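Local coordinates for protein Tv2483 (Treponema vincentii, PDB 6DET) that probably serves as the lipid-anchored solute-binding component of an ABC transporter, selectively capturing L-arginine, at residues A[144-149]-A[170-175]; A[125-130]-A[180-185]. All coordinates share one frame; numbering follows the deposited sequence.

Contact 1. Residues A[144-149]-A[170-175]; sequences TIAVEA and KAMATI. With ARG (arginine), chain B.
E148 and I175 meet beside the bound arginine, where CG1 of I175 lies over one face of the E148 carboxylate, 3.9 Å from its OE1. The glutamate leaves the strand with CG anti to the backbone N (chi1 -170°) and stays extended, carrying the carboxylate to the ligand. There its two oxygens divide the work: OE1 accepts from NE of the arginine ligand at 2.8 Å and OE2 from NH1 of the same ligand, also at 2.8 Å. Carboxylate and guanidinium are turned about 40° against each other, and paired bonds of this kind restrict rotation of both groups. The charges are presumably complementary. S43, S104 and D193 are among the ligand's further partners.

Behind this polar tip the two strands run parallel. V147 turns both its N-H and its C=O to the neighbouring strand, its N donating to K170 O at 2.8 Å while its O accepts from M172 N. On one face of the sheet, the M172 CE methyl reaches back to A146 CB, 4.0 Å away; farther back, the K170 chain crosses T144 obliquely, with CD 3.9 Å from T144 CG2. Two small side chains, A149 and A171, touch through their CB atoms.

The strands belong to the beta-alpha-beta unit formed by strand 143-148, helix 153-158 and strand 167-172. Strand 189-193 continues the sheet beyond 143-148. Helix 175-184, N-capped by T174 through a bond from Q177 N, covers the face bearing A146 and M172, with L178 touching both.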
ATOM      1  N   THR A 144      23.040   5.281   5.349  1.00 46.50           N
ATOM      2  CA  THR A 144      22.095   4.285   5.828  1.00 38.65           C
ATOM      3  C   THR A 144      20.683   4.756   5.540  1.00 36.31           C
ATOM      4  O   THR A 144      20.313   5.883   5.891  1.00 40.13           O
ATOM      5  CB  THR A 144      22.292   4.059   7.325  1.00 49.63           C
ATOM      6  OG1 THR A 144      23.601   3.538   7.524  1.00 47.29           O
ATOM      7  CG2 THR A 144      21.259   3.090   7.890  1.00 53.74           C
ATOM      8  N   ILE A 145      19.881   3.887   4.933  1.00 36.67           N
ATOM      9  CA  ILE A 145      18.532   4.240   4.526  1.00 38.35           C
ATOM     10  C   ILE A 145      17.574   3.214   5.101  1.00 35.35           C
ATOM     11  O   ILE A 145      17.799   2.004   4.969  1.00 40.33           O
ATOM     12  CB  ILE A 145      18.387   4.300   2.998  1.00 39.35           C
ATOM     13  CG1 ILE A 145      19.448   5.245   2.421  1.00 38.11           C
ATOM     14  CG2 ILE A 145      16.946   4.715   2.632  1.00 37.86           C
ATOM     15  CD1 ILE A 145      19.418   5.356   0.920  1.00 38.84           C
ATOM     16  N   ALA A 146      16.516   3.695   5.742  1.00 35.37           N
ATOM     17  CA  ALA A 146      15.553   2.818   6.398  1.00 36.14           C
ATOM     18  C   ALA A 146      14.376   2.591   5.467  1.00 34.33           C
ATOM     19  O   ALA A 146      13.937   3.502   4.752  1.00 34.19           O
ATOM     20  CB  ALA A 146      15.056   3.391   7.731  1.00 39.96           C
ATOM     21  N   VAL A 147      13.878   1.361   5.481  1.00 33.43           N
ATOM     22  CA  VAL A 147      12.716   0.986   4.686  1.00 31.33           C
ATOM     23  C   VAL A 147      11.805   0.161   5.575  1.00 33.36           C
ATOM     24  O   VAL A 147      12.253  -0.502   6.516  1.00 35.90           O
ATOM     25  CB  VAL A 147      13.103   0.205   3.408  1.00 34.37           C
ATOM     26  CG1 VAL A 147      14.132   0.989   2.601  1.00 34.63           C
ATOM     27  CG2 VAL A 147      13.622  -1.208   3.744  1.00 38.89           C
ATOM     28  N   GLU A 148      10.518   0.205   5.284  1.00 35.10           N
ATOM     29  CA  GLU A 148       9.601  -0.725   5.927  1.00 38.32           C
ATOM     30  C   GLU A 148       9.883  -2.156   5.438  1.00 35.68           C
ATOM     31  O   GLU A 148      10.060  -2.402   4.239  1.00 34.38           O
ATOM     32  CB  GLU A 148       8.159  -0.286   5.657  1.00 37.09           C
ATOM     33  CG  GLU A 148       7.133  -1.041   6.460  1.00 39.68           C
ATOM     34  CD  GLU A 148       5.678  -0.589   6.208  1.00 38.13           C
ATOM     35  OE1 GLU A 148       5.367   0.090   5.194  1.00 32.82           O
ATOM     36  OE2 GLU A 148       4.820  -0.966   7.036  1.00 44.84           O
ATOM     37  N   ALA A 149       9.979  -3.094   6.376  1.00 35.95           N
ATOM     38  CA  ALA A 149      10.273  -4.476   6.024  1.00 34.86           C
ATOM     39  C   ALA A 149       9.208  -5.056   5.106  1.00 35.47           C
ATOM     40  O   ALA A 149       8.021  -4.755   5.236  1.00 39.06           O
ATOM     41  CB  ALA A 149      10.357  -5.346   7.273  1.00 39.71           C
ATOM     42  N   LYS A 170      18.269  -0.482   6.449  1.00 44.21           N
ATOM     43  CA  LYS A 170      17.707  -0.925   7.726  1.00 44.46           C
ATOM     44  C   LYS A 170      16.209  -1.115   7.543  1.00 45.63           C
ATOM     45  O   LYS A 170      15.506  -0.174   7.168  1.00 41.72           O
ATOM     46  CB  LYS A 170      17.973   0.070   8.856  1.00 53.11           C
ATOM     47  CG  LYS A 170      19.372  -0.016   9.418  1.00 87.95           C
ATOM     48  CD  LYS A 170      19.565   0.922  10.592  1.00131.27           C
ATOM     49  CE  LYS A 170      20.992   0.856  11.094  1.00164.31           C
ATOM     50  NZ  LYS A 170      21.374  -0.523  11.499  1.00182.18           N
ATOM     51  N   ALA A 171      15.728  -2.323   7.816  1.00 48.58           N
ATOM     52  CA  ALA A 171      14.313  -2.644   7.697  1.00 39.67           C
ATOM     53  C   ALA A 171      13.636  -2.484   9.051  1.00 45.38           C
ATOM     54  O   ALA A 171      14.130  -2.995  10.064  1.00 47.19           O
ATOM     55  CB  ALA A 171      14.115  -4.069   7.183  1.00 45.55           C
ATOM     56  N   MET A 172      12.514  -1.777   9.063  1.00 45.17           N
ATOM     57  CA  MET A 172      11.761  -1.500  10.274  1.00 50.55           C
ATOM     58  C   MET A 172      10.316  -1.960  10.131  1.00 49.41           C
ATOM     59  O   MET A 172       9.811  -2.179   9.027  1.00 41.81           O
ATOM     60  CB  MET A 172      11.848  -0.013  10.586  1.00 50.85           C
ATOM     61  CG  MET A 172      13.277   0.468  10.408  1.00 59.51           C
ATOM     62  SD  MET A 172      13.669   1.993  11.268  1.00 66.18           S
ATOM     63  CE  MET A 172      15.450   1.812  11.419  1.00 79.21           C
ATOM     64  N   ALA A 173       9.652  -2.129  11.272  1.00 39.85           N
ATOM     65  CA  ALA A 173       8.348  -2.780  11.305  1.00 39.45           C
ATOM     66  C   ALA A 173       7.164  -1.846  11.092  1.00 48.73           C
ATOM     67  O   ALA A 173       6.066  -2.328  10.771  1.00 48.96           O
ATOM     68  CB  ALA A 173       8.163  -3.492  12.654  1.00 47.53           C
ATOM     69  N   THR A 174       7.325  -0.543  11.316  1.00 40.78           N
ATOM     70  CA  THR A 174       6.254   0.412  11.058  1.00 44.91           C
ATOM     71  C   THR A 174       6.776   1.643  10.332  1.00 46.14           C
ATOM     72  O   THR A 174       7.983   1.927  10.279  1.00 41.75           O
ATOM     73  CB  THR A 174       5.564   0.883  12.342  1.00 44.57           C
ATOM     74  OG1 THR A 174       6.429   1.779  13.054  1.00 41.25           O
ATOM     75  CG2 THR A 174       5.219  -0.294  13.261  1.00 42.13           C
ATOM     76  N   ILE A 175       5.822   2.437   9.855  1.00 37.83           N
ATOM     77  CA  ILE A 175       6.178   3.688   9.195  1.00 43.89           C
ATOM     78  C   ILE A 175       6.677   4.695  10.225  1.00 46.87           C
ATOM     79  O   ILE A 175       7.616   5.463   9.964  1.00 43.29           O
ATOM     80  CB  ILE A 175       4.974   4.226   8.402  1.00 39.96           C
ATOM     81  CG1 ILE A 175       4.602   3.258   7.261  1.00 38.46           C
ATOM     82  CG2 ILE A 175       5.266   5.626   7.861  1.00 39.32           C
ATOM     83  CD1 ILE A 175       3.219   3.539   6.665  1.00 38.13           C
TER
HETATM   84  N   ARG B 500       3.418  -0.529  -0.893  1.00 27.15           N
HETATM   85  CA  ARG B 500       3.941  -1.318   0.252  1.00 34.97           C
HETATM   86  C   ARG B 500       3.943  -2.798  -0.113  1.00 36.76           C
HETATM   87  O   ARG B 500       3.205  -3.180  -1.041  1.00 30.75           O
HETATM   88  CB  ARG B 500       3.094  -1.098   1.505  1.00 31.47           C
HETATM   89  CG  ARG B 500       3.163   0.314   2.074  1.00 33.97           C
HETATM   90  CD  ARG B 500       2.247   0.542   3.274  1.00 34.94           C
HETATM   91  NE  ARG B 500       2.664  -0.279   4.393  1.00 33.12           N
HETATM   92  CZ  ARG B 500       2.016  -1.351   4.836  1.00 33.39           C
HETATM   93  NH1 ARG B 500       2.551  -2.033   5.852  1.00 33.84           N
HETATM   94  NH2 ARG B 500       0.875  -1.752   4.273  1.00 32.76           N
HETATM   95  OXT ARG B 500       4.652  -3.590   0.522  1.00 29.36           O

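Contact 2. Residues A[125-130]-A[180-185]; sequences IVVTLA and EALDSG
L182 sets its CD2 methyl over one face of the flat T128–L129 peptide, 3.9 Å from T128 C, and over the carbonyl end of the V127–T128 peptide. Another planar group, the D183 carboxylate, is touched through OD1 by the CD2 methyl of L129 at 4.2 Å; the same oxygen is hydrogen-bonded to Y207. Most of the rest is packing between aliphatic side chains. With CG anti to its backbone N (chi1 -167°), L182 reaches the strand, and the V127 side chain crosses it at about a right angle, CG1 4.1 Å from L182 CD2. L129 instead slides past in the opposite sense, CD2 4.0 Å from L182 CG and its CD1 methyl against a carbonyl, 3.4 Å from L182 O.

E180 O is gripped twice, by S184 N and by S184 OG at 2.6 Å, from opposite faces of the carbonyl plane. G185, with positive phi, ends the helical run.

Y207 from strand 207-209 adds to the cluster, touching V127, L129 and L182. A helix leucine against a sheet strand, the axes of strand 125-129 and helix 180-184 approaching to 8.7 Å, is the layered alpha/beta packing found in lobes of periplasmic-type solute-binding proteins.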
ATOM      1  N   ILE A 125       9.512   7.339  -2.785  1.00 31.80           N
ATOM      2  CA  ILE A 125      10.282   8.562  -2.686  1.00 36.56           C
ATOM      3  C   ILE A 125      11.217   8.444  -1.486  1.00 37.28           C
ATOM      4  O   ILE A 125      10.980   7.667  -0.558  1.00 31.57           O
ATOM      5  CB  ILE A 125       9.359   9.784  -2.554  1.00 36.66           C
ATOM      6  CG1 ILE A 125       8.451   9.639  -1.334  1.00 39.60           C
ATOM      7  CG2 ILE A 125       8.503   9.918  -3.809  1.00 40.22           C
ATOM      8  CD1 ILE A 125       7.626  10.843  -1.013  1.00 39.37           C
ATOM      9  N   VAL A 126      12.283   9.241  -1.514  1.00 32.02           N
ATOM     10  CA  VAL A 126      13.293   9.247  -0.460  1.00 33.08           C
ATOM     11  C   VAL A 126      13.167  10.546   0.315  1.00 34.94           C
ATOM     12  O   VAL A 126      13.163  11.638  -0.276  1.00 39.27           O
ATOM     13  CB  VAL A 126      14.707   9.076  -1.026  1.00 37.31           C
ATOM     14  CG1 VAL A 126      15.727   9.159   0.112  1.00 39.59           C
ATOM     15  CG2 VAL A 126      14.812   7.738  -1.733  1.00 38.08           C
ATOM     16  N   VAL A 127      13.083  10.425   1.638  1.00 36.46           N
ATOM     17  CA  VAL A 127      12.870  11.556   2.530  1.00 35.63           C
ATOM     18  C   VAL A 127      14.091  11.691   3.427  1.00 40.49           C
ATOM     19  O   VAL A 127      14.624  10.688   3.920  1.00 37.34           O
ATOM     20  CB  VAL A 127      11.577  11.397   3.362  1.00 40.31           C
ATOM     21  CG1 VAL A 127      11.408  12.544   4.361  1.00 50.95           C
ATOM     22  CG2 VAL A 127      10.340  11.318   2.427  1.00 36.14           C
ATOM     23  N   THR A 128      14.549  12.933   3.607  1.00 45.48           N
ATOM     24  CA  THR A 128      15.669  13.250   4.482  1.00 46.64           C
ATOM     25  C   THR A 128      15.242  14.359   5.432  1.00 50.76           C
ATOM     26  O   THR A 128      14.129  14.885   5.331  1.00 53.61           O
ATOM     27  CB  THR A 128      16.913  13.694   3.692  1.00 47.42           C
ATOM     28  OG1 THR A 128      16.626  14.895   2.958  1.00 49.30           O
ATOM     29  CG2 THR A 128      17.342  12.628   2.726  1.00 44.86           C
ATOM     30  N   LEU A 129      16.145  14.718   6.352  1.00 45.55           N
ATOM     31  CA  LEU A 129      15.976  15.936   7.134  1.00 44.91           C
ATOM     32  C   LEU A 129      16.312  17.150   6.275  1.00 58.62           C
ATOM     33  O   LEU A 129      17.322  17.161   5.566  1.00 64.41           O
ATOM     34  CB  LEU A 129      16.864  15.894   8.373  1.00 55.25           C
ATOM     35  CG  LEU A 129      16.608  14.722   9.321  1.00 54.89           C
ATOM     36  CD1 LEU A 129      17.701  14.632  10.347  1.00 56.02           C
ATOM     37  CD2 LEU A 129      15.262  14.873   9.994  1.00 57.59           C
ATOM     38  N   ALA A 130      15.462  18.178   6.348  1.00 61.23           N
ATOM     39  CA  ALA A 130      15.512  19.262   5.371  1.00 71.69           C
ATOM     40  C   ALA A 130      16.730  20.135   5.576  1.00 65.85           C
ATOM     41  O   ALA A 130      17.196  20.793   4.636  1.00 69.06           O
ATOM     42  CB  ALA A 130      14.246  20.113   5.458  1.00101.95           C
ATOM     43  N   GLU A 180      11.229   7.985  13.147  1.00 45.41           N
ATOM     44  CA  GLU A 180      11.981   8.034  14.400  1.00 53.99           C
ATOM     45  C   GLU A 180      13.470   7.859  14.146  1.00 49.52           C
ATOM     46  O   GLU A 180      14.296   8.542  14.765  1.00 50.84           O
ATOM     47  CB  GLU A 180      11.495   6.953  15.358  1.00 77.60           C
ATOM     48  CG  GLU A 180      10.121   7.194  15.931  1.00101.94           C
ATOM     49  CD  GLU A 180       9.545   5.954  16.589  1.00 93.40           C
ATOM     50  OE1 GLU A 180      10.303   4.984  16.815  1.00 86.19           O
ATOM     51  OE2 GLU A 180       8.331   5.952  16.875  1.00 83.28           O
ATOM     52  N   ALA A 181      13.836   6.929  13.264  1.00 51.71           N
ATOM     53  CA  ALA A 181      15.245   6.746  12.935  1.00 53.88           C
ATOM     54  C   ALA A 181      15.782   7.967  12.200  1.00 54.80           C
ATOM     55  O   ALA A 181      16.933   8.369  12.407  1.00 50.15           O
ATOM     56  CB  ALA A 181      15.426   5.482  12.097  1.00 46.70           C
ATOM     57  N   LEU A 182      14.946   8.584  11.359  1.00 55.37           N
ATOM     58  CA  LEU A 182      15.355   9.792  10.653  1.00 49.21           C
ATOM     59  C   LEU A 182      15.570  10.943  11.628  1.00 57.49           C
ATOM     60  O   LEU A 182      16.546  11.696  11.503  1.00 55.74           O
ATOM     61  CB  LEU A 182      14.314  10.166   9.588  1.00 44.50           C
ATOM     62  CG  LEU A 182      14.751  11.222   8.572  1.00 52.75           C
ATOM     63  CD1 LEU A 182      15.974  10.754   7.799  1.00 51.95           C
ATOM     64  CD2 LEU A 182      13.629  11.579   7.622  1.00 55.80           C
ATOM     65  N   ASP A 183      14.671  11.096  12.602  1.00 55.27           N
ATOM     66  CA  ASP A 183      14.897  12.070  13.668  1.00 59.30           C
ATOM     67  C   ASP A 183      16.092  11.674  14.528  1.00 60.05           C
ATOM     68  O   ASP A 183      16.822  12.545  15.022  1.00 63.63           O
ATOM     69  CB  ASP A 183      13.635  12.198  14.533  1.00 55.40           C
ATOM     70  CG  ASP A 183      12.396  12.591  13.729  1.00 60.11           C
ATOM     71  OD1 ASP A 183      12.530  13.097  12.592  1.00 58.44           O
ATOM     72  OD2 ASP A 183      11.273  12.391  14.240  1.00 61.25           O
ATOM     73  N   SER A 184      16.319  10.369  14.700  1.00 73.01           N
ATOM     74  CA  SER A 184      17.364   9.890  15.602  1.00 71.34           C
ATOM     75  C   SER A 184      18.758  10.080  15.026  1.00 70.39           C
ATOM     76  O   SER A 184      19.708  10.264  15.780  1.00 69.42           O
ATOM     77  CB  SER A 184      17.170   8.401  15.905  1.00 72.26           C
ATOM     78  OG  SER A 184      16.013   8.151  16.680  1.00 74.53           O
ATOM     79  N   GLY A 185      18.917   9.996  13.707  1.00 59.67           N
ATOM     80  CA  GLY A 185      20.234   9.808  13.136  1.00 56.89           C
ATOM     81  C   GLY A 185      20.641   8.356  13.006  1.00 62.19           C
ATOM     82  O   GLY A 185      21.787   8.077  12.627  1.00 59.66           O
TER

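Helix 175-184 joins the two contacts: its start supplies I175 to contact 1, and its end supplies L182 to contact 2. Their centres lie 11 Å apart, and they touch directly where M172 CE packs against A181 CB at 3.7 Å. Strand 189-193 pairs with both 143-148 and 120-129, so contact 1 lies within the sheet on which the helix of contact 2 packs. Their relation to the ligand differs. Contact 1 enters the arginine pocket through E148, whereas in contact 2 the V127 side chain remains about 13 Å from the arginine. Together they illustrate how one lobe combines a ligand-binding strand end with a hydrophobic helix-on-sheet layer farther from the pocket.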